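Local coordinates for protein probable arabinosyltransferase B (Mycobacterium tuberculosis H37Rv, PDB 7BVF) that polymerises arabinose into the arabinan of cell-wall arabinogalactan as a membrane-embedded arabinosyltransferase of the emb family, at residues A[88-102]-A[112-124]. Residues are numbered along the deposited sequence; the frame is centred on the assembly and turned at random.
Sequences VRAMPPAGGVVLGTA and QALFVVVSAQRVD
G95 to T101 run antiparallel against L114 to S119, two irregular, partly extended segments of the concanavalin-like domain, loosely joined. Both backbone bonds across them are weak: V118 N reaches G96 O at 3.4 Å, and V116 N gives a bent bond to L99 O. A CA-H...O contact from G100 CA to L114 O, 3.5 Å, adds to them. The outer edges are bonded too, V97 to D191 and G100 to F189 on one flank, F115 to T126 on the other, consistent with the pair lying between neighbouring segments of the domain. The backbones come nearest at G95 and S119, where a type I turn begins.

V118 points toward 88-102 and packs against V88, M91 and V98. CG1 meets V88 CG1 at 3.7 Å, CG2 meets V98 CG1, and the sulfur of M91, on a chain bent at chi3 (85°), lies against both methyls. Along the other face V97 and V117 stand side by side. V97 CG1 also comes to the edge of the F115 ring, which K104 joins by a cation-pi contact. Within the turn, S119 OG donates to R122 O in its carbonyl plane, on a lone pair, at 3.1 Å.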
loop_
_atom_site.group_PDB
_atom_site.type_symbol
_atom_site.label_atom_id
_atom_site.label_comp_id
_atom_site.label_asym_id
_atom_site.label_seq_id
_atom_site.Cartn_x
_atom_site.Cartn_y
_atom_site.Cartn_z
ATOM N N VAL A 88 -28.441 48.326 15.603
ATOM C CA VAL A 88 -28.597 47.335 16.661
ATOM C C VAL A 88 -29.654 47.778 17.665
ATOM O O VAL A 88 -30.401 46.953 18.203
ATOM C CB VAL A 88 -27.239 47.072 17.335
ATOM C CG1 VAL A 88 -27.419 46.336 18.649
ATOM C CG2 VAL A 88 -26.335 46.286 16.403
ATOM N N ARG A 89 -29.749 49.083 17.921
ATOM C CA ARG A 89 -30.737 49.577 18.872
ATOM C C ARG A 89 -32.159 49.367 18.370
ATOM O O ARG A 89 -33.088 49.243 19.176
ATOM C CB ARG A 89 -30.498 51.059 19.160
ATOM C CG ARG A 89 -29.648 51.319 20.387
ATOM C CD ARG A 89 -29.819 52.742 20.888
ATOM N NE ARG A 89 -28.851 53.654 20.292
ATOM C CZ ARG A 89 -27.591 53.772 20.696
ATOM N NH1 ARG A 89 -27.144 53.029 21.698
ATOM N NH2 ARG A 89 -26.776 54.630 20.099
ATOM N N ALA A 90 -32.353 49.322 17.055
ATOM C CA ALA A 90 -33.678 49.216 16.455
ATOM C C ALA A 90 -33.965 47.807 15.940
ATOM O O ALA A 90 -34.604 47.628 14.902
ATOM C CB ALA A 90 -33.841 50.237 15.331
ATOM N N MET A 91 -33.498 46.797 16.655
ATOM C CA MET A 91 -33.779 45.414 16.311
ATOM C C MET A 91 -34.813 44.826 17.260
ATOM O O MET A 91 -35.003 45.321 18.375
ATOM C CB MET A 91 -32.494 44.578 16.360
ATOM C CG MET A 91 -31.588 44.764 15.159
ATOM S SD MET A 91 -30.364 43.453 15.001
ATOM C CE MET A 91 -31.304 42.209 14.124
ATOM N N PRO A 92 -35.510 43.771 16.847
ATOM C CA PRO A 92 -36.481 43.124 17.737
ATOM C C PRO A 92 -35.789 42.501 18.935
ATOM O O PRO A 92 -34.559 42.344 18.939
ATOM C CB PRO A 92 -37.120 42.052 16.841
ATOM C CG PRO A 92 -36.870 42.515 15.450
ATOM C CD PRO A 92 -35.546 43.201 15.490
ATOM N N PRO A 93 -36.542 42.135 19.977
ATOM C CA PRO A 93 -35.927 41.446 21.124
ATOM C C PRO A 93 -35.274 40.121 20.765
ATOM O O PRO A 93 -34.507 39.593 21.579
ATOM C CB PRO A 93 -37.102 41.245 22.087
ATOM C CG PRO A 93 -38.076 42.308 21.715
ATOM C CD PRO A 93 -37.955 42.465 20.230
ATOM N N ALA A 94 -35.556 39.566 19.590
ATOM C CA ALA A 94 -34.856 38.381 19.128
ATOM C C ALA A 94 -33.491 38.768 18.563
ATOM O O ALA A 94 -33.155 39.947 18.423
ATOM C CB ALA A 94 -35.684 37.639 18.081
ATOM N N GLY A 95 -32.694 37.756 18.241
ATOM C CA GLY A 95 -31.324 38.008 17.844
ATOM C C GLY A 95 -31.132 38.659 16.490
ATOM O O GLY A 95 -30.758 39.832 16.411
ATOM N N GLY A 96 -31.405 37.929 15.421
ATOM C CA GLY A 96 -31.084 38.402 14.094
ATOM C C GLY A 96 -29.592 38.367 13.811
ATOM O O GLY A 96 -28.753 38.293 14.706
ATOM N N VAL A 97 -29.264 38.415 12.523
ATOM C CA VAL A 97 -27.887 38.434 12.045
ATOM C C VAL A 97 -27.735 39.719 11.246
ATOM O O VAL A 97 -28.051 39.758 10.052
ATOM C CB VAL A 97 -27.548 37.204 11.199
ATOM C CG1 VAL A 97 -26.157 37.323 10.616
ATOM C CG2 VAL A 97 -27.666 35.947 12.029
ATOM N N VAL A 98 -27.252 40.777 11.899
ATOM C CA VAL A 98 -27.204 42.086 11.255
ATOM C C VAL A 98 -26.297 42.059 10.035
ATOM O O VAL A 98 -26.498 42.825 9.086
ATOM C CB VAL A 98 -26.759 43.158 12.269
ATOM C CG1 VAL A 98 -25.420 42.800 12.855
ATOM C CG2 VAL A 98 -26.702 44.524 11.620
ATOM N N LEU A 99 -25.314 41.166 10.018
ATOM C CA LEU A 99 -24.352 41.145 8.926
ATOM C C LEU A 99 -23.672 39.789 8.906
ATOM O O LEU A 99 -23.081 39.374 9.905
ATOM C CB LEU A 99 -23.325 42.266 9.095
ATOM C CG LEU A 99 -22.370 42.607 7.957
ATOM C CD1 LEU A 99 -22.001 44.067 8.071
ATOM C CD2 LEU A 99 -21.124 41.745 8.000
ATOM N N GLY A 100 -23.763 39.102 7.773
ATOM C CA GLY A 100 -23.095 37.834 7.588
ATOM C C GLY A 100 -22.315 37.830 6.288
ATOM O O GLY A 100 -22.362 38.780 5.508
ATOM N N THR A 101 -21.597 36.746 6.084
ATOM C CA THR A 101 -20.809 36.552 4.881
ATOM C C THR A 101 -21.241 35.331 4.084
ATOM O O THR A 101 -21.201 35.363 2.850
ATOM C CB THR A 101 -19.324 36.452 5.258
ATOM O OG1 THR A 101 -18.804 37.764 5.502
ATOM C CG2 THR A 101 -18.535 35.812 4.189
ATOM N N ALA A 102 -21.690 34.284 4.755
ATOM C CA ALA A 102 -22.357 33.129 4.188
ATOM C C ALA A 102 -23.755 33.045 4.786
ATOM O O ALA A 102 -24.033 33.684 5.806
ATOM C CB ALA A 102 -21.570 31.847 4.493
ATOM N N GLN A 112 -15.372 29.354 8.776
ATOM C CA GLN A 112 -15.062 29.947 7.468
ATOM C C GLN A 112 -16.074 31.007 7.041
ATOM O O GLN A 112 -16.479 31.073 5.882
ATOM C CB GLN A 112 -14.909 28.863 6.395
ATOM C CG GLN A 112 -16.155 28.103 5.994
ATOM C CD GLN A 112 -15.840 26.708 5.533
ATOM O OE1 GLN A 112 -14.680 26.304 5.502
ATOM N NE2 GLN A 112 -16.868 25.957 5.180
ATOM N N ALA A 113 -16.457 31.872 7.969
ATOM C CA ALA A 113 -17.288 33.030 7.650
ATOM C C ALA A 113 -17.250 33.973 8.842
ATOM O O ALA A 113 -16.678 33.659 9.888
ATOM C CB ALA A 113 -18.721 32.633 7.303
ATOM N N LEU A 114 -17.875 35.135 8.677
ATOM C CA LEU A 114 -17.861 36.183 9.685
ATOM C C LEU A 114 -19.290 36.600 9.987
ATOM O O LEU A 114 -20.079 36.819 9.066
ATOM C CB LEU A 114 -17.043 37.382 9.208
ATOM C CG LEU A 114 -16.884 38.567 10.152
ATOM C CD1 LEU A 114 -15.467 39.073 10.083
ATOM C CD2 LEU A 114 -17.852 39.668 9.784
ATOM N N PHE A 115 -19.618 36.714 11.273
ATOM C CA PHE A 115 -20.955 37.082 11.705
ATOM C C PHE A 115 -20.880 38.153 12.782
ATOM O O PHE A 115 -19.908 38.233 13.534
ATOM C CB PHE A 115 -21.722 35.867 12.225
ATOM C CG PHE A 115 -22.006 34.841 11.171
ATOM C CD1 PHE A 115 -23.083 34.985 10.321
ATOM C CD2 PHE A 115 -21.196 33.737 11.027
ATOM C CE1 PHE A 115 -23.341 34.047 9.348
ATOM C CE2 PHE A 115 -21.458 32.798 10.057
ATOM C CZ PHE A 115 -22.526 32.954 9.219
ATOM N N VAL A 116 -21.925 38.974 12.847
ATOM C CA VAL A 116 -22.012 40.117 13.751
ATOM C C VAL A 116 -23.235 39.941 14.644
ATOM O O VAL A 116 -23.978 40.894 14.899
ATOM C CB VAL A 116 -22.049 41.447 12.977
ATOM C CG1 VAL A 116 -21.771 42.619 13.897
ATOM C CG2 VAL A 116 -21.029 41.427 11.862
ATOM N N VAL A 117 -23.468 38.710 15.103
ATOM C CA VAL A 117 -24.782 38.333 15.620
ATOM C C VAL A 117 -25.147 39.146 16.861
ATOM O O VAL A 117 -24.285 39.584 17.629
ATOM C CB VAL A 117 -24.840 36.820 15.897
ATOM C CG1 VAL A 117 -25.019 36.070 14.600
ATOM C CG2 VAL A 117 -23.567 36.360 16.549
ATOM N N VAL A 118 -26.449 39.371 17.036
ATOM C CA VAL A 118 -26.988 40.345 17.983
ATOM C C VAL A 118 -27.937 39.650 18.952
ATOM O O VAL A 118 -29.021 40.163 19.249
ATOM C CB VAL A 118 -27.684 41.508 17.251
ATOM C CG1 VAL A 118 -27.943 42.671 18.196
ATOM C CG2 VAL A 118 -26.843 41.975 16.087
ATOM N N SER A 119 -27.566 38.453 19.406
ATOM C CA SER A 119 -28.517 37.572 20.072
ATOM C C SER A 119 -29.148 38.249 21.286
ATOM O O SER A 119 -28.638 39.235 21.824
ATOM C CB SER A 119 -27.837 36.273 20.500
ATOM O OG SER A 119 -26.893 36.507 21.527
ATOM N N ALA A 120 -30.268 37.677 21.733
ATOM C CA ALA A 120 -31.148 38.318 22.704
ATOM C C ALA A 120 -30.466 38.652 24.024
ATOM O O ALA A 120 -31.072 39.334 24.855
ATOM C CB ALA A 120 -32.360 37.427 22.971
ATOM N N GLN A 121 -29.234 38.198 24.241
ATOM C CA GLN A 121 -28.509 38.516 25.458
ATOM C C GLN A 121 -27.225 39.298 25.221
ATOM O O GLN A 121 -26.736 39.937 26.158
ATOM C CB GLN A 121 -28.179 37.226 26.230
ATOM C CG GLN A 121 -27.571 37.433 27.610
ATOM C CD GLN A 121 -28.546 38.053 28.591
ATOM O OE1 GLN A 121 -29.719 37.685 28.633
ATOM N NE2 GLN A 121 -28.064 39.003 29.385
ATOM N N ARG A 122 -26.692 39.306 24.001
ATOM C CA ARG A 122 -25.387 39.916 23.785
ATOM C C ARG A 122 -25.139 40.112 22.297
ATOM O O ARG A 122 -25.655 39.363 21.461
ATOM C CB ARG A 122 -24.275 39.053 24.385
ATOM C CG ARG A 122 -24.191 37.678 23.765
ATOM C CD ARG A 122 -23.199 36.792 24.486
ATOM N NE ARG A 122 -23.142 35.462 23.888
ATOM C CZ ARG A 122 -23.977 34.472 24.187
ATOM N NH1 ARG A 122 -24.936 34.655 25.083
ATOM N NH2 ARG A 122 -23.853 33.296 23.590
ATOM N N VAL A 123 -24.329 41.125 21.987
ATOM C CA VAL A 123 -23.796 41.343 20.649
ATOM C C VAL A 123 -22.423 40.696 20.588
ATOM O O VAL A 123 -21.664 40.748 21.558
ATOM C CB VAL A 123 -23.713 42.846 20.334
ATOM C CG1 VAL A 123 -23.249 43.067 18.913
ATOM C CG2 VAL A 123 -25.050 43.511 20.573
ATOM N N ASP A 124 -22.097 40.064 19.466
ATOM C CA ASP A 124 -20.772 39.479 19.340
ATOM C C ASP A 124 -20.378 39.321 17.880
ATOM O O ASP A 124 -21.168 38.856 17.046
ATOM C CB ASP A 124 -20.675 38.138 20.075
ATOM C CG ASP A 124 -21.822 37.226 19.766
ATOM O OD1 ASP A 124 -22.785 37.703 19.142
ATOM O OD2 ASP A 124 -21.764 36.036 20.141
#